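Tol-Pal system protein TolB (Acinetobacter baumannii, PDB 7MX5) probably serves as the periplasmic component of the Tol-Pal system, helping outer membrane invagination during cell division and maintaining outer membrane integrity. Local coordinates at residues A[302-316]-A[320-334]. Sequence-based numbering, arbitrary orientation.
Sequences SFNARGTLSADGKKI and HRPSGSNYKVAIQDI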
loop_
_atom_site.group_PDB
_atom_site.type_symbol
_atom_site.label_atom_id
_atom_site.label_comp_id
_atom_site.label_asym_id
_atom_site.label_seq_id
_atom_site.Cartn_x
_atom_site.Cartn_y
_atom_site.Cartn_z
ATOM N N SER A 302 -24.565 -8.877 -4.447
ATOM C CA SER A 302 -25.313 -7.789 -5.059
ATOM C C SER A 302 -24.514 -6.497 -5.153
ATOM O O SER A 302 -25.045 -5.490 -5.630
ATOM C CB SER A 302 -26.602 -7.534 -4.274
ATOM O OG SER A 302 -26.396 -7.757 -2.890
ATOM N N PHE A 303 -23.259 -6.498 -4.712
ATOM C CA PHE A 303 -22.459 -5.279 -4.689
ATOM C C PHE A 303 -20.987 -5.651 -4.756
ATOM O O PHE A 303 -20.463 -6.285 -3.835
ATOM C CB PHE A 303 -22.757 -4.458 -3.432
ATOM C CG PHE A 303 -22.080 -3.113 -3.400
ATOM C CD1 PHE A 303 -20.765 -2.989 -2.981
ATOM C CD2 PHE A 303 -22.768 -1.971 -3.772
ATOM C CE1 PHE A 303 -20.145 -1.753 -2.948
ATOM C CE2 PHE A 303 -22.156 -0.732 -3.740
ATOM C CZ PHE A 303 -20.842 -0.623 -3.328
ATOM N N ASN A 304 -20.331 -5.255 -5.844
ATOM C CA ASN A 304 -18.886 -5.379 -5.989
ATOM C C ASN A 304 -18.391 -4.122 -6.682
ATOM O O ASN A 304 -18.833 -3.814 -7.792
ATOM C CB ASN A 304 -18.505 -6.629 -6.788
ATOM C CG ASN A 304 -18.960 -7.912 -6.119
ATOM O OD1 ASN A 304 -18.206 -8.537 -5.374
ATOM N ND2 ASN A 304 -20.198 -8.312 -6.386
ATOM N N ALA A 305 -17.491 -3.391 -6.033
ATOM C CA ALA A 305 -17.098 -2.085 -6.544
ATOM C C ALA A 305 -15.719 -1.724 -6.014
ATOM O O ALA A 305 -15.170 -2.393 -5.135
ATOM C CB ALA A 305 -18.122 -1.015 -6.161
ATOM N N ARG A 306 -15.169 -0.642 -6.572
ATOM C CA ARG A 306 -13.902 -0.063 -6.124
ATOM C C ARG A 306 -12.771 -1.089 -6.189
ATOM O O ARG A 306 -12.014 -1.282 -5.234
ATOM C CB ARG A 306 -14.033 0.528 -4.717
ATOM C CG ARG A 306 -14.764 1.867 -4.663
ATOM C CD ARG A 306 -16.276 1.693 -4.673
ATOM N NE ARG A 306 -16.944 2.722 -5.462
ATOM C CZ ARG A 306 -18.258 2.809 -5.624
ATOM N NH1 ARG A 306 -19.084 1.945 -5.057
ATOM N NH2 ARG A 306 -18.756 3.788 -6.374
ATOM N N GLY A 307 -12.658 -1.751 -7.338
ATOM C CA GLY A 307 -11.629 -2.754 -7.509
ATOM C C GLY A 307 -10.285 -2.152 -7.874
ATOM O O GLY A 307 -10.191 -1.125 -8.545
ATOM N N THR A 308 -9.226 -2.813 -7.412
ATOM C CA THR A 308 -7.863 -2.443 -7.759
ATOM C C THR A 308 -7.073 -3.710 -8.054
ATOM O O THR A 308 -7.385 -4.788 -7.544
ATOM C CB THR A 308 -7.185 -1.632 -6.644
ATOM O OG1 THR A 308 -5.854 -1.280 -7.045
ATOM C CG2 THR A 308 -7.128 -2.431 -5.353
ATOM N N LEU A 309 -6.047 -3.569 -8.889
ATOM C CA LEU A 309 -5.291 -4.704 -9.398
ATOM C C LEU A 309 -4.006 -4.901 -8.606
ATOM O O LEU A 309 -3.341 -3.932 -8.227
ATOM C CB LEU A 309 -4.951 -4.513 -10.879
ATOM C CG LEU A 309 -6.077 -4.666 -11.903
ATOM C CD1 LEU A 309 -7.016 -5.797 -11.517
ATOM C CD2 LEU A 309 -6.836 -3.360 -12.068
ATOM N N SER A 310 -3.660 -6.162 -8.365
ATOM C CA SER A 310 -2.350 -6.481 -7.821
ATOM C C SER A 310 -1.284 -6.294 -8.894
ATOM O O SER A 310 -1.556 -6.396 -10.094
ATOM C CB SER A 310 -2.324 -7.915 -7.289
ATOM O OG SER A 310 -2.464 -8.855 -8.340
ATOM N N ALA A 311 -0.059 -6.007 -8.448
ATOM C CA ALA A 311 1.027 -5.750 -9.389
ATOM C C ALA A 311 1.274 -6.952 -10.294
ATOM O O ALA A 311 1.599 -6.793 -11.477
ATOM C CB ALA A 311 2.301 -5.374 -8.633
ATOM N N ASP A 312 1.120 -8.164 -9.756
ATOM C CA ASP A 312 1.280 -9.362 -10.572
ATOM C C ASP A 312 0.156 -9.506 -11.591
ATOM O O ASP A 312 0.357 -10.110 -12.652
ATOM C CB ASP A 312 1.356 -10.599 -9.674
ATOM C CG ASP A 312 0.130 -10.758 -8.788
ATOM O OD1 ASP A 312 -0.991 -10.891 -9.319
ATOM O OD2 ASP A 312 0.291 -10.751 -7.549
ATOM N N GLY A 313 -1.022 -8.970 -11.291
ATOM C CA GLY A 313 -2.134 -9.017 -12.218
ATOM C C GLY A 313 -3.052 -10.209 -12.080
ATOM O O GLY A 313 -3.840 -10.469 -12.996
ATOM N N LYS A 314 -2.982 -10.942 -10.970
ATOM C CA LYS A 314 -3.827 -12.110 -10.759
ATOM C C LYS A 314 -4.834 -11.931 -9.631
ATOM O O LYS A 314 -5.606 -12.856 -9.361
ATOM C CB LYS A 314 -2.964 -13.348 -10.479
ATOM C CG LYS A 314 -1.593 -13.331 -11.135
ATOM C CD LYS A 314 -1.234 -14.689 -11.716
ATOM C CE LYS A 314 0.062 -14.620 -12.509
ATOM N NZ LYS A 314 0.089 -13.448 -13.430
ATOM N N LYS A 315 -4.854 -10.776 -8.966
ATOM C CA LYS A 315 -5.739 -10.551 -7.833
ATOM C C LYS A 315 -6.443 -9.208 -7.966
ATOM O O LYS A 315 -5.944 -8.285 -8.617
ATOM C CB LYS A 315 -4.976 -10.599 -6.499
ATOM C CG LYS A 315 -4.107 -11.832 -6.317
ATOM C CD LYS A 315 -4.899 -12.978 -5.709
ATOM C CE LYS A 315 -3.990 -14.136 -5.324
ATOM N NZ LYS A 315 -4.664 -15.453 -5.500
ATOM N N ILE A 316 -7.610 -9.110 -7.331
ATOM C CA ILE A 316 -8.404 -7.888 -7.301
ATOM C C ILE A 316 -8.823 -7.632 -5.861
ATOM O O ILE A 316 -9.483 -8.477 -5.244
ATOM C CB ILE A 316 -9.646 -7.978 -8.204
ATOM C CG1 ILE A 316 -9.248 -7.979 -9.680
ATOM C CG2 ILE A 316 -10.600 -6.828 -7.911
ATOM C CD1 ILE A 316 -10.419 -8.179 -10.623
ATOM N N HIS A 320 -16.877 -5.409 -1.230
ATOM C CA HIS A 320 -17.888 -6.433 -1.447
ATOM C C HIS A 320 -18.968 -6.301 -0.384
ATOM O O HIS A 320 -18.660 -6.154 0.803
ATOM C CB HIS A 320 -17.259 -7.828 -1.407
ATOM C CG HIS A 320 -18.213 -8.935 -1.727
ATOM N ND1 HIS A 320 -18.507 -9.313 -3.020
ATOM C CD2 HIS A 320 -18.929 -9.756 -0.923
ATOM C CE1 HIS A 320 -19.369 -10.314 -2.997
ATOM N NE2 HIS A 320 -19.642 -10.601 -1.737
ATOM N N ARG A 321 -20.229 -6.350 -0.810
ATOM C CA ARG A 321 -21.370 -6.180 0.088
ATOM C C ARG A 321 -22.399 -7.271 -0.168
ATOM O O ARG A 321 -23.245 -7.145 -1.064
ATOM C CB ARG A 321 -22.004 -4.800 -0.079
ATOM C CG ARG A 321 -22.260 -4.070 1.220
ATOM C CD ARG A 321 -23.737 -3.791 1.436
ATOM N NE ARG A 321 -24.283 -2.898 0.421
ATOM C CZ ARG A 321 -24.805 -1.706 0.677
ATOM N NH1 ARG A 321 -24.853 -1.221 1.908
ATOM N NH2 ARG A 321 -25.289 -0.981 -0.327
ATOM N N PRO A 322 -22.355 -8.363 0.593
ATOM C CA PRO A 322 -23.487 -9.298 0.587
ATOM C C PRO A 322 -24.733 -8.591 1.098
ATOM O O PRO A 322 -24.705 -7.923 2.134
ATOM C CB PRO A 322 -23.043 -10.428 1.526
ATOM C CG PRO A 322 -21.629 -10.164 1.890
ATOM C CD PRO A 322 -21.234 -8.800 1.443
ATOM N N SER A 323 -25.835 -8.742 0.354
ATOM C CA SER A 323 -27.041 -7.955 0.604
ATOM C C SER A 323 -27.529 -8.045 2.045
ATOM O O SER A 323 -28.268 -7.161 2.494
ATOM C CB SER A 323 -28.159 -8.396 -0.345
ATOM O OG SER A 323 -28.642 -9.683 -0.003
ATOM N N GLY A 324 -27.136 -9.082 2.778
ATOM C CA GLY A 324 -27.511 -9.195 4.172
ATOM C C GLY A 324 -26.716 -8.283 5.084
ATOM O O GLY A 324 -27.282 -7.639 5.971
ATOM N N SER A 325 -25.401 -8.211 4.872
ATOM C CA SER A 325 -24.505 -7.458 5.734
ATOM C C SER A 325 -23.987 -6.211 5.008
ATOM O O SER A 325 -24.546 -5.794 3.983
ATOM C CB SER A 325 -23.378 -8.378 6.210
ATOM O OG SER A 325 -22.894 -7.974 7.479
ATOM N N ASN A 326 -22.914 -5.622 5.537
ATOM C CA ASN A 326 -22.393 -4.351 5.066
ATOM C C ASN A 326 -21.117 -4.559 4.245
ATOM O O ASN A 326 -20.849 -5.666 3.756
ATOM C CB ASN A 326 -22.176 -3.427 6.268
ATOM C CG ASN A 326 -23.474 -2.860 6.803
ATOM O OD1 ASN A 326 -24.372 -3.603 7.198
ATOM N ND2 ASN A 326 -23.582 -1.536 6.814
ATOM N N TYR A 327 -20.340 -3.489 4.088
ATOM C CA TYR A 327 -19.196 -3.503 3.189
ATOM C C TYR A 327 -18.091 -4.408 3.717
ATOM O O TYR A 327 -17.807 -4.436 4.918
ATOM C CB TYR A 327 -18.659 -2.084 2.997
ATOM C CG TYR A 327 -19.650 -1.127 2.375
ATOM C CD1 TYR A 327 -20.168 -1.357 1.108
ATOM C CD2 TYR A 327 -20.073 0.004 3.060
ATOM C CE1 TYR A 327 -21.077 -0.486 0.538
ATOM C CE2 TYR A 327 -20.981 0.883 2.497
ATOM C CZ TYR A 327 -21.480 0.632 1.237
ATOM O OH TYR A 327 -22.384 1.502 0.674
ATOM N N LYS A 328 -17.468 -5.152 2.807
ATOM C CA LYS A 328 -16.338 -6.010 3.126
ATOM C C LYS A 328 -15.216 -5.757 2.132
ATOM O O LYS A 328 -15.469 -5.511 0.949
ATOM C CB LYS A 328 -16.720 -7.499 3.092
ATOM C CG LYS A 328 -18.123 -7.811 3.581
ATOM C CD LYS A 328 -18.135 -8.101 5.072
ATOM C CE LYS A 328 -19.544 -8.019 5.636
ATOM N NZ LYS A 328 -19.781 -9.053 6.678
ATOM N N VAL A 329 -13.982 -5.811 2.619
ATOM C CA VAL A 329 -12.820 -5.859 1.739
ATOM C C VAL A 329 -12.650 -7.302 1.283
ATOM O O VAL A 329 -12.538 -8.213 2.108
ATOM C CB VAL A 329 -11.559 -5.347 2.448
ATOM C CG1 VAL A 329 -10.346 -5.485 1.540
ATOM C CG2 VAL A 329 -11.746 -3.901 2.879
ATOM N N ALA A 330 -12.656 -7.518 -0.030
ATOM C CA ALA A 330 -12.604 -8.860 -0.586
ATOM C C ALA A 330 -11.490 -8.959 -1.617
ATOM O O ALA A 330 -11.061 -7.961 -2.204
ATOM C CB ALA A 330 -13.942 -9.260 -1.222
ATOM N N ILE A 331 -11.028 -10.189 -1.830
ATOM C CA ILE A 331 -9.985 -10.498 -2.801
ATOM C C ILE A 331 -10.531 -11.557 -3.747
ATOM O O ILE A 331 -10.921 -12.645 -3.307
ATOM C CB ILE A 331 -8.696 -10.990 -2.124
ATOM C CG1 ILE A 331 -8.207 -9.977 -1.088
ATOM C CG2 ILE A 331 -7.618 -11.257 -3.164
ATOM C CD1 ILE A 331 -7.897 -8.616 -1.664
ATOM N N GLN A 332 -10.561 -11.243 -5.039
ATOM C CA GLN A 332 -10.976 -12.188 -6.065
ATOM C C GLN A 332 -9.777 -12.570 -6.920
ATOM O O GLN A 332 -9.039 -11.696 -7.389
ATOM C CB GLN A 332 -12.083 -11.612 -6.949
ATOM C CG GLN A 332 -12.619 -12.609 -7.970
ATOM C CD GLN A 332 -13.649 -12.010 -8.905
ATOM O OE1 GLN A 332 -14.808 -11.823 -8.533
ATOM N NE2 GLN A 332 -13.235 -11.716 -10.131
ATOM N N ASP A 333 -9.584 -13.871 -7.117
ATOM C CA ASP A 333 -8.562 -14.359 -8.029
ATOM C C ASP A 333 -9.057 -14.212 -9.463
ATOM O O ASP A 333 -10.169 -14.636 -9.791
ATOM C CB ASP A 333 -8.227 -15.818 -7.724
ATOM C CG ASP A 333 -6.856 -16.220 -8.231
ATOM O OD1 ASP A 333 -6.727 -16.505 -9.441
ATOM O OD2 ASP A 333 -5.906 -16.249 -7.420
ATOM N N ILE A 334 -8.232 -13.601 -10.315
ATOM C CA ILE A 334 -8.650 -13.350 -11.691
ATOM C C ILE A 334 -8.683 -14.648 -12.490
ATOM O O ILE A 334 -9.578 -14.862 -13.316
ATOM C CB ILE A 334 -7.728 -12.300 -12.339
ATOM C CG1 ILE A 334 -8.003 -10.918 -11.740
ATOM C CG2 ILE A 334 -7.914 -12.271 -13.848
ATOM C CD1 ILE A 334 -6.848 -9.952 -11.872
#
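F303 and R321 meet through their CB atoms, 3.5 Å apart, where strand 304-309 begins beside the end of strand 315-320. The F303 side chain extends away from its own backbone nitrogen (chi1 -174°), which brings the ring to Y327, whose CE1 sits over one face, 3.8 Å from F303 CE1. CE1 of Y327 also lies over the centre of one face of the R321 guanidinium, whose attraction to the F303 ring is at most weak. R321 N donates to F303 O at 3.0 Å. Next along, the N304 amide and H320 imidazole run side by side, planes 54° apart, and ND1 of H320 donates to OD1 of N304; their 2.5 Å separation is unusually short, its exact length doubtful. N304 ND2 donates to K300 O and Q283 OE1. At the other end, I316 and Q332 exchange two backbone hydrogen bonds, and I334 N donates to K314 O at 2.9 Å. I334 crosses I316 at about a right angle, CG1 to CG1 3.8 Å, while the K315 chain, bent at chi2 and chi4, brings NZ to a salt bridge with OD2 of D333, modelled too close for its length to be trusted. Within this four-stranded beta-propeller blade, bonds at both OD1 and ND2 fix the N304 amide's rotation, and D333, its OD1 weakly bonded to N335 N and T336 N, links K315 to the following turn.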